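Local coordinates for protein copper-transporting ATPase PAA2, chloroplastic (PDB 5LBK) that uses ATP hydrolysis to move copper across the chloroplast thylakoid membrane into the lumen, this chain being its nucleotide-binding domain, at residues 87-101 against 118-131. Residues are numbered along the deposited sequence; the frame is centred on the assembly and turned at random.
Sequences KKNDSSDMVKLESLL and VVYVGREGEGIIGA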
# COMPACT_ATOMS: atom_id res chain seq x y z
N LYS A 87 -4.39 10.27 11.66
CA LYS A 87 -5.22 9.17 12.12
C LYS A 87 -4.35 7.94 12.29
O LYS A 87 -3.68 7.53 11.34
CB LYS A 87 -6.33 8.90 11.11
CG LYS A 87 -7.24 7.72 11.45
CD LYS A 87 -8.18 8.04 12.59
CE LYS A 87 -9.07 6.86 12.92
NZ LYS A 87 -10.00 7.25 14.00
N LYS A 88 -4.40 7.31 13.48
CA LYS A 88 -3.61 6.13 13.81
C LYS A 88 -4.55 4.94 13.99
O LYS A 88 -5.68 5.09 14.45
CB LYS A 88 -2.79 6.32 15.11
CG LYS A 88 -1.97 7.59 15.19
CD LYS A 88 -0.86 7.65 14.15
CE LYS A 88 -0.20 8.98 14.19
NZ LYS A 88 0.69 9.16 13.01
N ASN A 89 -4.06 3.75 13.68
CA ASN A 89 -4.87 2.56 13.83
C ASN A 89 -4.93 2.04 15.26
O ASN A 89 -3.95 2.09 16.01
CB ASN A 89 -4.35 1.45 12.90
CG ASN A 89 -4.39 1.85 11.44
OD1 ASN A 89 -3.62 2.70 10.99
ND2 ASN A 89 -5.30 1.24 10.69
N ASP A 90 -6.10 1.51 15.62
CA ASP A 90 -6.36 0.91 16.88
C ASP A 90 -5.30 -0.15 17.07
O ASP A 90 -4.87 -0.80 16.14
CB ASP A 90 -7.66 0.10 16.90
CG ASP A 90 -8.87 0.89 16.62
OD1 ASP A 90 -8.82 1.88 15.89
OD2 ASP A 90 -9.93 0.50 17.13
N SER A 91 -4.92 -0.36 18.32
CA SER A 91 -3.93 -1.38 18.64
C SER A 91 -4.43 -2.77 18.22
O SER A 91 -3.63 -3.62 17.84
CB SER A 91 -3.62 -1.37 20.14
OG SER A 91 -2.44 -2.12 20.42
N SER A 92 -5.74 -3.01 18.30
CA SER A 92 -6.27 -4.33 17.93
C SER A 92 -6.15 -4.55 16.43
O SER A 92 -5.94 -5.68 15.98
CB SER A 92 -7.72 -4.47 18.37
OG SER A 92 -8.53 -3.46 17.81
N ASP A 93 -6.32 -3.49 15.64
CA ASP A 93 -6.16 -3.64 14.19
C ASP A 93 -4.72 -3.96 13.83
O ASP A 93 -4.45 -4.73 12.90
CB ASP A 93 -6.62 -2.36 13.47
CG ASP A 93 -8.14 -2.28 13.28
OD1 ASP A 93 -8.85 -3.28 13.48
OD2 ASP A 93 -8.63 -1.20 12.88
N MET A 94 -3.76 -3.37 14.53
CA MET A 94 -2.36 -3.67 14.25
C MET A 94 -2.03 -5.12 14.59
O MET A 94 -1.23 -5.77 13.90
CB MET A 94 -1.46 -2.72 15.04
CG MET A 94 -0.07 -2.51 14.52
SD MET A 94 -0.01 -1.87 12.84
CE MET A 94 -1.52 -0.98 12.65
N VAL A 95 -2.57 -5.63 15.69
CA VAL A 95 -2.33 -7.03 16.05
C VAL A 95 -2.95 -7.94 14.99
O VAL A 95 -2.32 -8.90 14.53
CB VAL A 95 -2.91 -7.33 17.44
CG1 VAL A 95 -2.90 -8.83 17.69
CG2 VAL A 95 -2.11 -6.57 18.53
N LYS A 96 -4.18 -7.64 14.59
CA LYS A 96 -4.85 -8.46 13.58
C LYS A 96 -4.03 -8.49 12.29
O LYS A 96 -3.74 -9.55 11.73
CB LYS A 96 -6.25 -7.89 13.30
CG LYS A 96 -7.26 -8.10 14.46
CD LYS A 96 -7.61 -9.55 14.65
CE LYS A 96 -8.62 -9.74 15.79
NZ LYS A 96 -9.09 -11.16 15.88
N LEU A 97 -3.62 -7.32 11.82
CA LEU A 97 -2.88 -7.23 10.57
C LEU A 97 -1.57 -7.99 10.68
O LEU A 97 -1.18 -8.71 9.78
CB LEU A 97 -2.62 -5.76 10.22
CG LEU A 97 -2.01 -5.48 8.87
CD1 LEU A 97 -2.96 -5.93 7.78
CD2 LEU A 97 -1.72 -4.01 8.75
N GLU A 98 -0.84 -7.76 11.77
CA GLU A 98 0.44 -8.43 11.94
C GLU A 98 0.25 -9.92 12.21
O GLU A 98 1.13 -10.72 11.89
CB GLU A 98 1.23 -7.75 13.06
CG GLU A 98 1.56 -6.28 12.69
CD GLU A 98 2.48 -6.17 11.45
OE1 GLU A 98 3.48 -6.88 11.35
OE2 GLU A 98 2.16 -5.41 10.54
N SER A 99 -0.88 -10.31 12.79
CA SER A 99 -1.12 -11.72 13.00
C SER A 99 -1.34 -12.44 11.68
O SER A 99 -0.85 -13.55 11.49
CB SER A 99 -2.32 -11.98 13.91
OG SER A 99 -2.00 -11.77 15.25
N LEU A 100 -2.06 -11.80 10.76
CA LEU A 100 -2.22 -12.35 9.42
C LEU A 100 -0.89 -12.44 8.68
O LEU A 100 -0.58 -13.44 8.03
CB LEU A 100 -3.19 -11.52 8.62
CG LEU A 100 -4.64 -11.57 9.02
CD1 LEU A 100 -5.32 -10.40 8.54
CD2 LEU A 100 -5.29 -12.83 8.41
N LEU A 101 -0.12 -11.36 8.70
CA LEU A 101 1.16 -11.41 8.01
C LEU A 101 2.14 -12.37 8.67
O LEU A 101 2.89 -13.07 7.98
CB LEU A 101 1.74 -10.00 7.93
CG LEU A 101 0.88 -9.03 7.15
CD1 LEU A 101 1.26 -7.60 7.55
CD2 LEU A 101 1.03 -9.23 5.68
N VAL A 118 7.23 -6.87 3.17
CA VAL A 118 5.86 -6.38 3.29
C VAL A 118 5.87 -4.88 3.02
O VAL A 118 6.65 -4.12 3.63
CB VAL A 118 5.23 -6.66 4.67
CG1 VAL A 118 3.78 -6.10 4.74
CG2 VAL A 118 5.23 -8.18 4.96
N VAL A 119 4.99 -4.46 2.13
CA VAL A 119 4.80 -3.05 1.79
C VAL A 119 3.46 -2.60 2.35
O VAL A 119 2.43 -3.24 2.08
CB VAL A 119 4.81 -2.89 0.26
CG1 VAL A 119 4.64 -1.46 -0.12
CG2 VAL A 119 6.09 -3.50 -0.31
N TYR A 120 3.48 -1.61 3.24
CA TYR A 120 2.21 -1.19 3.84
C TYR A 120 1.52 -0.12 3.04
O TYR A 120 2.15 0.66 2.31
CB TYR A 120 2.44 -0.72 5.27
CG TYR A 120 2.81 -1.87 6.20
CD1 TYR A 120 4.10 -2.39 6.23
CD2 TYR A 120 1.84 -2.51 6.96
CE1 TYR A 120 4.44 -3.47 7.01
CE2 TYR A 120 2.18 -3.57 7.76
CZ TYR A 120 3.46 -4.04 7.78
OH TYR A 120 3.79 -5.11 8.58
N VAL A 121 0.22 -0.06 3.19
CA VAL A 121 -0.63 0.89 2.49
C VAL A 121 -1.46 1.68 3.49
O VAL A 121 -2.19 1.10 4.31
CB VAL A 121 -1.52 0.19 1.46
CG1 VAL A 121 -2.27 1.20 0.63
CG2 VAL A 121 -0.65 -0.69 0.60
N GLY A 122 -1.39 3.01 3.41
CA GLY A 122 -2.14 3.86 4.31
C GLY A 122 -2.87 4.98 3.59
O GLY A 122 -2.48 5.38 2.50
N ARG A 123 -3.96 5.45 4.20
CA ARG A 123 -4.77 6.53 3.61
C ARG A 123 -5.12 7.61 4.62
O ARG A 123 -5.53 7.30 5.74
CB ARG A 123 -6.06 5.96 3.01
CG ARG A 123 -6.88 6.95 2.26
CD ARG A 123 -7.82 6.16 1.40
NE ARG A 123 -8.72 6.99 0.66
CZ ARG A 123 -9.86 7.47 1.13
NH1 ARG A 123 -10.26 7.21 2.37
NH2 ARG A 123 -10.59 8.23 0.34
N GLU A 124 -5.02 8.90 4.22
CA GLU A 124 -5.26 9.98 5.16
C GLU A 124 -6.69 9.86 5.69
O GLU A 124 -7.62 9.58 4.93
CB GLU A 124 -5.04 11.36 4.54
CG GLU A 124 -4.77 12.48 5.61
CD GLU A 124 -4.01 13.68 5.06
OE1 GLU A 124 -4.17 13.97 3.86
OE2 GLU A 124 -3.30 14.35 5.86
N GLY A 125 -6.86 10.10 6.98
CA GLY A 125 -8.15 9.97 7.62
C GLY A 125 -8.49 8.58 8.10
O GLY A 125 -9.52 8.41 8.76
N GLU A 126 -7.65 7.58 7.81
CA GLU A 126 -7.94 6.19 8.12
C GLU A 126 -6.75 5.49 8.74
O GLU A 126 -6.90 4.50 9.45
CB GLU A 126 -8.34 5.42 6.86
CG GLU A 126 -9.65 5.79 6.26
CD GLU A 126 -10.06 4.79 5.23
OE1 GLU A 126 -9.67 4.96 4.06
OE2 GLU A 126 -10.73 3.80 5.60
N GLY A 127 -5.56 5.92 8.40
CA GLY A 127 -4.37 5.19 8.84
C GLY A 127 -4.04 4.02 7.93
O GLY A 127 -4.35 4.02 6.74
N ILE A 128 -3.45 2.96 8.51
CA ILE A 128 -3.05 1.82 7.71
C ILE A 128 -4.31 1.10 7.28
O ILE A 128 -5.20 0.86 8.10
CB ILE A 128 -2.14 0.86 8.50
CG1 ILE A 128 -0.83 1.46 8.94
CG2 ILE A 128 -1.89 -0.41 7.66
CD1 ILE A 128 0.02 1.81 7.85
N ILE A 129 -4.43 0.78 5.99
CA ILE A 129 -5.59 0.09 5.47
C ILE A 129 -5.23 -1.28 4.90
O ILE A 129 -6.14 -2.06 4.61
CB ILE A 129 -6.34 0.93 4.40
CG1 ILE A 129 -5.46 1.17 3.16
CG2 ILE A 129 -6.78 2.28 5.02
CD1 ILE A 129 -6.20 1.65 1.97
N GLY A 130 -3.96 -1.62 4.80
CA GLY A 130 -3.62 -2.92 4.25
C GLY A 130 -2.13 -3.04 4.08
O GLY A 130 -1.35 -2.16 4.47
N ALA A 131 -1.74 -4.18 3.55
CA ALA A 131 -0.35 -4.48 3.33
C ALA A 131 -0.27 -5.44 2.16
O ALA A 131 -1.18 -6.25 1.91
CB ALA A 131 0.26 -5.08 4.58
O HOH W 1 -5.38 11.52 8.96
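Leu97 drives its CD2 methyl into the notch between Ile128 and Tyr120, 3.8 Å from Ile128 CG2 and close to the ring edge at CE2, and this is the dense part of the contact. Leu97 crosses Ile128 at about a right angle; its chi1 of -173° turns CG away from the backbone N, and chi2 (63°) then sets CD2 against the pair. One turn on, Leu101 CD1 reaches Ala131 CB (4.0 Å) and Val118 CG1, and comes obliquely to the phenol. Val118 CG1 itself lies over one face of the Tyr120 ring, near its rim. At that ring's edge, Tyr120 OH donates to the syn lone pair of Glu98 OE2 (2.6 Å), and the bend at chi2 of Glu98 folds its end back to the phenol. Helix 91-101 thus packs on the hairpin 118-131 of the antiparallel sheet of the P-type ATPase N-domain, running almost parallel to strand 127-131 (5°) with the axes 9.8 Å apart; helix 78-84 also packs on Tyr120 and Ile128. Ahead of the helix, Asn89 grips Ile128 with both ends of its amide: OD1 takes the backbone N-H in a very short bond (2.5 Å), while ND2 gives a hydrogen to Ile128 O in the carbonyl plane. An alanine at Asn89 would remove both bonds and is likely to let the loop before the helix drift from the strand edge. Gly127, in the classic bulge with Glu126 opposite Arg123, has no CB to clash with Asn89 OD1 and crowd Lys87 O, and its backbone angles call for glycine anyway. Beyond it the contact thins toward solvent: Lys87 lays CB and CG along the turn, CG 3.5 Å from Glu126 C, before its chain leads away, and a water joins Lys87 N to Gly125 N.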